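Local structure of cleavage and polyadenylation specificity factor 100 KD subunit (Methanosarcina mazei, 2XR1) at residues V415-A420 against L534-Y539; Q425-V430 against D578-H583; M513-P518 against G543-R548; V215-D220 against Y539-T544. The protein probably terminates transcription by cutting nascent RNA at the exit channel of RNA polymerase with a two-zinc nuclease site and then degrading the released RNA. All blocks are in the same frame, centred on the assembly; numbering follows the deposited sequence.

In the fold
From the N terminus, residues 215-220 come first, in the metallo-beta-lactamase domain. Contact 4 joins them to 539-544 and closes the longest loop, linking this domain to the beta-CASP domain. Contact 1 is nested inside it and pairs strand 414-417 with strand 533-536. Residues 425-430 follow on helix 423-436. They pack on 578-583 in contact 2, where the chain passes back toward the metallo-beta-lactamase domain; this contact crosses contacts 1 and 4. Contact 3 ties 513-518 to the start of helix 545-550. It lies within the loop of contact 2, crosses contact 1, and shares Gly543 and Thr544 with contact 4.

Contact 1 (V415-A420 against L534-Y539); sequences VIPAFA and LVFVGY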
# COMPACT_ATOMS: atom_id res chain seq x y z
N VAL B 415 16.88 18.47 38.58
CA VAL B 415 15.75 17.74 38.00
C VAL B 415 16.20 17.12 36.68
O VAL B 415 16.77 17.79 35.86
CB VAL B 415 14.54 18.68 37.77
CG1 VAL B 415 13.44 17.97 36.99
CG2 VAL B 415 14.01 19.23 39.13
N ILE B 416 15.97 15.82 36.52
CA ILE B 416 16.41 15.08 35.35
C ILE B 416 15.23 14.30 34.79
O ILE B 416 14.93 13.23 35.30
CB ILE B 416 17.49 14.03 35.72
CG1 ILE B 416 18.57 14.63 36.64
CG2 ILE B 416 18.08 13.43 34.50
CD1 ILE B 416 19.87 13.84 36.67
N PRO B 417 14.54 14.84 33.79
CA PRO B 417 13.47 14.09 33.17
C PRO B 417 13.98 12.84 32.53
O PRO B 417 15.09 12.82 32.07
CB PRO B 417 12.93 15.02 32.10
CG PRO B 417 14.01 15.91 31.83
CD PRO B 417 14.70 16.14 33.13
N ALA B 418 13.15 11.81 32.54
CA ALA B 418 13.55 10.47 32.16
C ALA B 418 12.32 9.67 31.80
O ALA B 418 11.22 10.01 32.17
CB ALA B 418 14.25 9.81 33.31
N PHE B 419 12.52 8.58 31.10
CA PHE B 419 11.48 7.59 30.90
C PHE B 419 11.53 6.58 32.00
O PHE B 419 12.58 6.43 32.63
CB PHE B 419 11.64 6.95 29.52
CG PHE B 419 11.41 7.92 28.41
CD1 PHE B 419 10.11 8.22 28.02
CD2 PHE B 419 12.47 8.58 27.82
CE1 PHE B 419 9.88 9.17 27.00
CE2 PHE B 419 12.26 9.51 26.82
CZ PHE B 419 10.96 9.80 26.40
N ALA B 420 10.41 5.93 32.27
CA ALA B 420 10.38 4.86 33.25
C ALA B 420 11.48 3.86 32.96
O ALA B 420 12.21 3.46 33.88
CB ALA B 420 9.07 4.18 33.27
N LEU B 534 18.41 21.86 35.28
CA LEU B 534 17.56 20.95 34.56
C LEU B 534 18.42 20.17 33.58
O LEU B 534 18.96 20.77 32.65
CB LEU B 534 16.47 21.73 33.81
CG LEU B 534 15.48 20.90 32.98
CD1 LEU B 534 14.58 20.15 33.92
CD2 LEU B 534 14.70 21.81 32.02
N VAL B 535 18.53 18.85 33.75
CA VAL B 535 19.53 18.07 33.02
C VAL B 535 18.89 17.24 31.93
O VAL B 535 18.16 16.31 32.21
CB VAL B 535 20.29 17.13 33.99
CG1 VAL B 535 21.49 16.47 33.31
CG2 VAL B 535 20.75 17.93 35.23
N PHE B 536 19.16 17.57 30.69
CA PHE B 536 18.72 16.73 29.58
C PHE B 536 19.75 15.66 29.23
O PHE B 536 20.85 15.99 28.84
CB PHE B 536 18.45 17.58 28.33
CG PHE B 536 17.24 18.44 28.44
CD1 PHE B 536 15.98 17.88 28.50
CD2 PHE B 536 17.35 19.82 28.46
CE1 PHE B 536 14.86 18.67 28.60
CE2 PHE B 536 16.22 20.62 28.55
CZ PHE B 536 14.98 20.04 28.61
N VAL B 537 19.36 14.39 29.32
CA VAL B 537 20.29 13.28 29.19
C VAL B 537 20.11 12.53 27.89
O VAL B 537 20.84 11.58 27.63
CB VAL B 537 20.12 12.28 30.32
CG1 VAL B 537 20.39 12.95 31.67
CG2 VAL B 537 18.78 11.68 30.25
N GLY B 538 19.17 12.95 27.07
CA GLY B 538 19.01 12.37 25.75
C GLY B 538 18.27 13.33 24.83
O GLY B 538 17.73 14.34 25.31
N TYR B 539 18.17 13.01 23.54
CA TYR B 539 17.44 13.89 22.61
C TYR B 539 16.00 14.13 23.07
O TYR B 539 15.39 13.31 23.76
CB TYR B 539 17.42 13.33 21.17
CG TYR B 539 16.37 12.27 20.96
CD1 TYR B 539 16.56 10.99 21.43
CD2 TYR B 539 15.19 12.56 20.32
CE1 TYR B 539 15.59 10.01 21.28
CE2 TYR B 539 14.20 11.58 20.12
CZ TYR B 539 14.40 10.31 20.62
OH TYR B 539 13.43 9.33 20.44
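Val415 O accepts a hydrogen bond from Val535 N at 2.9 Å. The bond is nearly straight, with 169° at the hydrogen, and the donor lies almost along the C=O axis. Leu534 CA adds a weaker CA-H contact to Val415 O at 3.5 Å. The two strands run parallel, with Val415 level with Leu534. Their short axes differ by 31°, the twist of neighbouring strands. Val415 and Leu534 point to the same side of the sheet, where Val415 CG1 meets Leu534 CD1 at 3.9 Å. Leu534 CG is anti to the backbone N (chi1 180°), and the turn at chi2 then brings CD1 over to Val415. The ring of Pro417 lies on this side too. Its CD touches Leu534 CD1, and its CG approaches Phe536 CE1 obliquely at 4.3 Å.

Strands 414-417 and 533-536 are adjacent inside the six-stranded parallel sheet of the beta-CASP domain. Strand 506-509 flanks the first and strand 573-576 the second. Helices 518-526 and 545-550 pack over the side with Val415, Pro417, Leu534 and Phe536.

The other side carries Ile416, Val535 and Val537. Ile416 and Val535 lie side by side and point the same way, with Ile416 CG1 at 4.0 Å from Val535 CB. The second branch, Ile416 CG2, reaches Val537 CG1 at 3.7 Å, and these two side chains cross at about a right angle. Val537 also touches Arg423 and Val427 of helix 423-436. Past the paired residues the chains separate, and Ala418 O turns to Thr510 OG1.

Contact 2 (Q425-V430 against D578-H583); sequences QEVMIV and DGFSGH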
# COMPACT_ATOMS: atom_id res chain seq x y z
N GLN B 425 17.54 4.32 34.02
CA GLN B 425 18.39 3.27 34.60
C GLN B 425 19.87 3.57 34.41
O GLN B 425 20.63 3.51 35.38
CB GLN B 425 18.03 1.88 34.08
CG GLN B 425 16.75 1.32 34.70
CD GLN B 425 15.48 1.80 34.05
OE1 GLN B 425 15.45 2.12 32.86
NE2 GLN B 425 14.42 1.84 34.82
N GLU B 426 20.27 3.94 33.19
CA GLU B 426 21.67 4.31 32.95
C GLU B 426 22.08 5.50 33.84
O GLU B 426 23.20 5.51 34.39
CB GLU B 426 22.01 4.58 31.46
CG GLU B 426 22.72 3.37 30.72
CD GLU B 426 23.93 3.76 29.74
OE1 GLU B 426 23.69 4.20 28.54
OE2 GLU B 426 25.11 3.57 30.18
N VAL B 427 21.18 6.46 34.02
CA VAL B 427 21.51 7.58 34.90
C VAL B 427 21.72 7.12 36.34
O VAL B 427 22.63 7.56 37.01
CB VAL B 427 20.44 8.70 34.86
CG1 VAL B 427 20.76 9.78 35.88
CG2 VAL B 427 20.35 9.30 33.52
N MET B 428 20.88 6.22 36.82
CA MET B 428 21.00 5.69 38.20
C MET B 428 22.33 5.00 38.42
O MET B 428 22.91 5.14 39.46
CB MET B 428 19.87 4.71 38.52
CG MET B 428 18.48 5.34 38.53
SD MET B 428 17.14 4.13 38.45
CE MET B 428 17.50 3.23 40.00
N ILE B 429 22.81 4.26 37.44
CA ILE B 429 24.07 3.53 37.61
C ILE B 429 25.22 4.49 37.74
O ILE B 429 26.14 4.25 38.52
CB ILE B 429 24.36 2.56 36.46
CG1 ILE B 429 23.46 1.34 36.60
CG2 ILE B 429 25.83 2.09 36.50
CD1 ILE B 429 23.36 0.56 35.33
N VAL B 430 25.17 5.58 37.00
CA VAL B 430 26.20 6.59 37.10
C VAL B 430 26.15 7.29 38.46
O VAL B 430 27.19 7.47 39.10
CB VAL B 430 26.10 7.57 35.90
CG1 VAL B 430 26.88 8.83 36.17
CG2 VAL B 430 26.63 6.88 34.67
N ASP B 578 24.08 14.63 26.60
CA ASP B 578 23.35 13.74 25.73
C ASP B 578 24.19 12.48 25.62
O ASP B 578 24.83 12.23 24.61
CB ASP B 578 23.13 14.40 24.35
CG ASP B 578 22.13 13.65 23.46
OD1 ASP B 578 21.55 12.63 23.88
OD2 ASP B 578 21.88 14.12 22.31
N GLY B 579 24.19 11.69 26.69
CA GLY B 579 24.94 10.45 26.68
C GLY B 579 24.16 9.23 27.13
O GLY B 579 24.75 8.17 27.31
N PHE B 580 22.86 9.35 27.31
CA PHE B 580 22.11 8.27 27.90
C PHE B 580 20.83 7.95 27.16
O PHE B 580 19.93 7.35 27.73
CB PHE B 580 21.79 8.62 29.34
CG PHE B 580 22.99 9.09 30.10
CD1 PHE B 580 23.43 10.39 29.98
CD2 PHE B 580 23.71 8.22 30.89
CE1 PHE B 580 24.55 10.85 30.68
CE2 PHE B 580 24.82 8.65 31.59
CZ PHE B 580 25.24 9.98 31.48
N SER B 581 20.78 8.33 25.89
CA SER B 581 19.57 8.13 25.13
C SER B 581 19.33 6.67 24.87
O SER B 581 18.22 6.30 24.66
CB SER B 581 19.65 8.88 23.79
OG SER B 581 20.66 8.33 22.96
N GLY B 582 20.38 5.86 24.85
CA GLY B 582 20.26 4.45 24.47
C GLY B 582 20.16 4.20 22.96
O GLY B 582 19.79 3.11 22.54
N HIS B 583 20.48 5.22 22.16
CA HIS B 583 20.62 5.09 20.70
C HIS B 583 22.04 5.21 20.20
O HIS B 583 22.89 5.92 20.76
CB HIS B 583 19.85 6.19 20.02
CG HIS B 583 18.36 6.12 20.21
ND1 HIS B 583 17.54 5.34 19.41
CD2 HIS B 583 17.54 6.78 21.06
CE1 HIS B 583 16.29 5.54 19.77
NE2 HIS B 583 16.27 6.42 20.76
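The ring of Phe580 meets helix 423-436 with its edge. Near the ring plane, Val430 CG2 lies 4.0 Å from Phe580 CE2, and Glu426 CB lies 4.1 Å from Phe580 CD2. Val427 CG2 comes in obliquely, 4.3 Å from Phe580 CG. The three helix residues stand on one side of the helix, about one turn apart from first to last. This is the packing of a beta-CASP helix against the loop that follows strand 573-576, where the chain leads on to the C-terminal part of the metallo-beta-lactamase domain.

No hydrogen bond joins the two segments, and the closest approaches are between carbon atoms. Phe580 CG is anti to its carbonyl carbon (chi1 -49°), which carries the ring toward the helix. The side chains of Val430 and Phe580 cross at about a right angle. Leu400 of helix 393-409 touches Phe580, Val427 and Val430, and so joins the same apolar cluster. The backbone of Phe580 is hydrogen-bonded to Val537, which ties the loop to the residue just past strand 533-536. The Glu426 chain bends at chi2, and its carboxylate turns toward the loop backbone, with OE1 4.3 Å from Gly579 O; the side chain also touches Arg362.

Beyond Phe580 the loop runs to the zinc site. Gly582 O accepts from His332 ND1, which probably helps to orient this zinc ligand from the second shell. His583 ND1 bonds Glu380 OE2. Residues 581-583 form an ST turn: Ser581 OG accepts from His583 N at 3.2 Å, with 163° at the hydrogen.

Contact 3 (M513-P518 against G543-R548); sequences MMNGGP and GTIGRR
Met513 and Thr544 meet where the loop after strand 506-509 docks on the start of helix 545-550. Thr544 is the N-cap of this beta-CASP helix. Met513 O accepts from Gly546 N at 2.9 Å, with the donor 46° above the carbonyl plane. Met513 CB rests on Thr544 CG2 at 3.8 Å. Met513 SD touches the same methyl, and the extended chain then leads away toward Tyr539 and Gln540.

Met514 follows with CB against Ile545 CG2 at 3.9 Å. Its CG is anti to the carbonyl carbon (chi1 -61°), and the thioether passes away from Ile545, over Gly546 CA, toward Leu534 and Phe536.

Asn515 adds a polar grip. Its OD1 accepts from Ile545 N at 3.2 Å, again from above the amide carbonyl plane. Its ND2 makes a weak hydrogen bond to Gly218 O, so the amide spans two neighbours.

The loop thus supplies acceptors for the first two N-H groups of the helix. The third is met by the cap residue, whose hydroxyl also bonds Ala541 O: Thr544 OG1 accepts from Arg547 N at 3.2 Å.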
# COMPACT_ATOMS: atom_id res chain seq x y z
N MET B 513 10.49 13.68 28.09
CA MET B 513 10.53 14.91 27.24
C MET B 513 9.59 16.00 27.73
O MET B 513 9.19 16.90 26.99
CB MET B 513 10.30 14.54 25.77
CG MET B 513 11.39 13.59 25.23
SD MET B 513 11.14 13.23 23.51
CE MET B 513 12.66 12.38 23.04
N MET B 514 9.22 15.90 29.01
CA MET B 514 8.45 16.90 29.73
C MET B 514 7.09 17.20 29.13
O MET B 514 6.53 18.25 29.41
CB MET B 514 9.27 18.19 29.86
CG MET B 514 10.55 17.99 30.63
SD MET B 514 11.61 19.43 30.71
CE MET B 514 10.97 20.30 32.15
N ASN B 515 6.54 16.29 28.34
CA ASN B 515 5.17 16.45 27.84
C ASN B 515 4.14 16.16 28.90
O ASN B 515 2.96 16.39 28.70
CB ASN B 515 4.90 15.65 26.54
CG ASN B 515 4.97 16.54 25.27
OD1 ASN B 515 5.32 17.72 25.35
ND2 ASN B 515 4.62 15.97 24.10
N GLY B 516 4.59 15.65 30.03
CA GLY B 516 3.73 15.56 31.20
C GLY B 516 4.35 14.73 32.28
O GLY B 516 5.53 14.39 32.21
N GLY B 517 3.55 14.38 33.27
CA GLY B 517 4.01 13.52 34.35
C GLY B 517 4.48 14.34 35.53
O GLY B 517 4.40 15.57 35.52
N PRO B 518 4.94 13.67 36.58
CA PRO B 518 5.36 14.36 37.79
C PRO B 518 6.52 15.36 37.57
O PRO B 518 6.66 16.28 38.37
CB PRO B 518 5.78 13.20 38.72
CG PRO B 518 6.07 12.05 37.79
CD PRO B 518 5.06 12.20 36.70
N GLY B 543 8.43 19.20 18.82
CA GLY B 543 7.08 19.40 19.35
C GLY B 543 6.96 19.16 20.84
O GLY B 543 5.91 19.37 21.42
N THR B 544 8.02 18.69 21.47
CA THR B 544 7.95 18.43 22.90
C THR B 544 8.29 19.67 23.71
O THR B 544 9.02 20.54 23.26
CB THR B 544 8.87 17.24 23.35
OG1 THR B 544 10.23 17.47 22.99
CG2 THR B 544 8.39 15.95 22.74
N ILE B 545 7.76 19.71 24.93
CA ILE B 545 8.08 20.77 25.86
C ILE B 545 9.58 20.76 26.07
O ILE B 545 10.21 21.79 25.94
CB ILE B 545 7.32 20.59 27.21
CG1 ILE B 545 5.83 20.89 27.01
CG2 ILE B 545 7.92 21.46 28.29
CD1 ILE B 545 5.55 22.25 26.42
N GLY B 546 10.15 19.60 26.34
CA GLY B 546 11.59 19.51 26.57
C GLY B 546 12.41 20.10 25.43
O GLY B 546 13.38 20.82 25.63
N ARG B 547 12.00 19.80 24.21
CA ARG B 547 12.68 20.34 23.07
C ARG B 547 12.61 21.87 23.05
O ARG B 547 13.61 22.54 22.78
CB ARG B 547 12.07 19.79 21.79
CG ARG B 547 12.67 20.36 20.50
CD ARG B 547 14.17 20.19 20.48
NE ARG B 547 14.60 20.12 19.10
CZ ARG B 547 15.78 20.54 18.66
NH1 ARG B 547 16.69 21.06 19.50
NH2 ARG B 547 16.06 20.45 17.34
N ARG B 548 11.42 22.39 23.31
CA ARG B 548 11.21 23.81 23.36
C ARG B 548 12.12 24.49 24.41
O ARG B 548 12.78 25.49 24.12
CB ARG B 548 9.71 24.09 23.55
CG ARG B 548 9.35 25.43 24.11
CD ARG B 548 8.38 26.13 23.22
NE ARG B 548 7.02 25.59 23.25
CZ ARG B 548 5.96 26.21 22.71
NH1 ARG B 548 6.10 27.39 22.09
NH2 ARG B 548 4.75 25.65 22.79

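Contact 4 (V215-D220 against Y539-T544); sequences VNVGSD and YQADGT
Gly543, Val217 and Gly218 bring the two loops together. Gly543 is the third residue of a type II turn from Ala541 to Thr544, and its positive phi of 85° suits that place. With no side chain on either glycine, the two backbones come close, with 4.3 Å between Gly218 CA and Gly543 CA. Ser219 lies alongside, with OG 3.8 Å from Gly543 CA. Gly218 CA also makes a CA-H contact to Asp542 O at 3.4 Å.

Val217 supplies the apolar part. Its CG1, anti to the backbone N (chi1 169°), meets Ala541 CB at 3.7 Å. The same methyl reaches Thr544 CG2 at 4.2 Å, and those side chains run obliquely to each other. Val217 also touches Asp249, a ligand of the second zinc ion. The contact therefore joins the metallo-beta-lactamase and beta-CASP domains beside the metal site.

Each loop keeps polar bonds of its own. Ala541 O takes two donors from Thr544, with OG1 at 2.6 Å in the carbonyl plane and the backbone N at 3.3 Å. In the metallo-beta-lactamase loop, Asn216 ND2 donates to Asp220 O at 3.1 Å, spanning the bend at Gly218 and Ser219. No conventional hydrogen bond joins the two segments. The fit therefore rests on Val217 methyl packing, the Gly218 backbone against Gly543, and the Gly218 CA contact to Asp542 O, between loops each braced from within.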
# COMPACT_ATOMS: atom_id res chain seq x y z
N VAL B 215 2.48 5.15 19.86
CA VAL B 215 1.81 6.42 20.04
C VAL B 215 2.66 7.50 19.43
O VAL B 215 3.84 7.32 19.28
CB VAL B 215 1.60 6.80 21.54
CG1 VAL B 215 0.70 5.83 22.22
CG2 VAL B 215 2.93 6.87 22.26
N ASN B 216 2.07 8.64 19.10
CA ASN B 216 2.87 9.75 18.64
C ASN B 216 3.64 10.39 19.80
O ASN B 216 3.21 10.36 20.98
CB ASN B 216 2.01 10.84 17.95
CG ASN B 216 2.81 11.67 16.94
OD1 ASN B 216 3.71 11.15 16.27
ND2 ASN B 216 2.51 12.94 16.83
N VAL B 217 4.77 10.98 19.44
CA VAL B 217 5.64 11.77 20.30
C VAL B 217 5.72 13.09 19.58
O VAL B 217 6.14 13.12 18.42
CB VAL B 217 7.08 11.17 20.35
CG1 VAL B 217 8.06 12.13 21.03
CG2 VAL B 217 7.09 9.82 21.05
N GLY B 218 5.33 14.18 20.23
CA GLY B 218 5.37 15.51 19.61
C GLY B 218 4.25 16.43 20.06
O GLY B 218 3.70 16.26 21.17
N SER B 219 3.91 17.41 19.20
CA SER B 219 2.90 18.43 19.52
C SER B 219 1.54 17.79 19.79
O SER B 219 0.93 18.07 20.83
CB SER B 219 2.77 19.46 18.39
OG SER B 219 3.50 20.63 18.69
N ASP B 220 1.07 16.93 18.88
CA ASP B 220 -0.25 16.30 19.01
C ASP B 220 -0.15 14.85 19.44
O ASP B 220 0.33 14.02 18.67
CB ASP B 220 -1.05 16.39 17.72
CG ASP B 220 -2.49 15.93 17.90
OD1 ASP B 220 -2.73 14.86 18.48
OD2 ASP B 220 -3.41 16.65 17.46
N TYR B 539 18.17 13.01 23.54
CA TYR B 539 17.44 13.89 22.61
C TYR B 539 16.00 14.13 23.07
O TYR B 539 15.39 13.31 23.76
CB TYR B 539 17.42 13.33 21.17
CG TYR B 539 16.37 12.27 20.96
CD1 TYR B 539 16.56 10.99 21.43
CD2 TYR B 539 15.19 12.56 20.32
CE1 TYR B 539 15.59 10.01 21.28
CE2 TYR B 539 14.20 11.58 20.12
CZ TYR B 539 14.40 10.31 20.62
OH TYR B 539 13.43 9.33 20.44
N GLN B 540 15.49 15.29 22.67
CA GLN B 540 14.10 15.70 22.87
C GLN B 540 13.53 15.92 21.48
O GLN B 540 14.09 16.66 20.70
CB GLN B 540 14.05 17.02 23.63
CG GLN B 540 14.93 17.09 24.87
CD GLN B 540 14.35 16.33 26.02
OE1 GLN B 540 13.18 16.49 26.36
NE2 GLN B 540 15.16 15.46 26.61
N ALA B 541 12.42 15.25 21.17
CA ALA B 541 11.87 15.26 19.82
C ALA B 541 11.18 16.58 19.50
O ALA B 541 10.77 17.29 20.41
CB ALA B 541 10.91 14.13 19.66
N ASP B 542 11.05 16.88 18.21
CA ASP B 542 10.21 17.96 17.73
C ASP B 542 8.87 18.00 18.44
O ASP B 542 8.23 16.96 18.62
CB ASP B 542 9.91 17.75 16.24
CG ASP B 542 11.11 18.02 15.32
OD1 ASP B 542 12.16 18.54 15.79
OD2 ASP B 542 10.98 17.70 14.11
N GLY B 543 8.43 19.20 18.82
CA GLY B 543 7.08 19.40 19.35
C GLY B 543 6.96 19.16 20.84
O GLY B 543 5.91 19.37 21.42
N THR B 544 8.02 18.69 21.47
CA THR B 544 7.95 18.43 22.90
C THR B 544 8.29 19.67 23.71
O THR B 544 9.02 20.54 23.26
CB THR B 544 8.87 17.24 23.35
OG1 THR B 544 10.23 17.47 22.99
CG2 THR B 544 8.39 15.95 22.74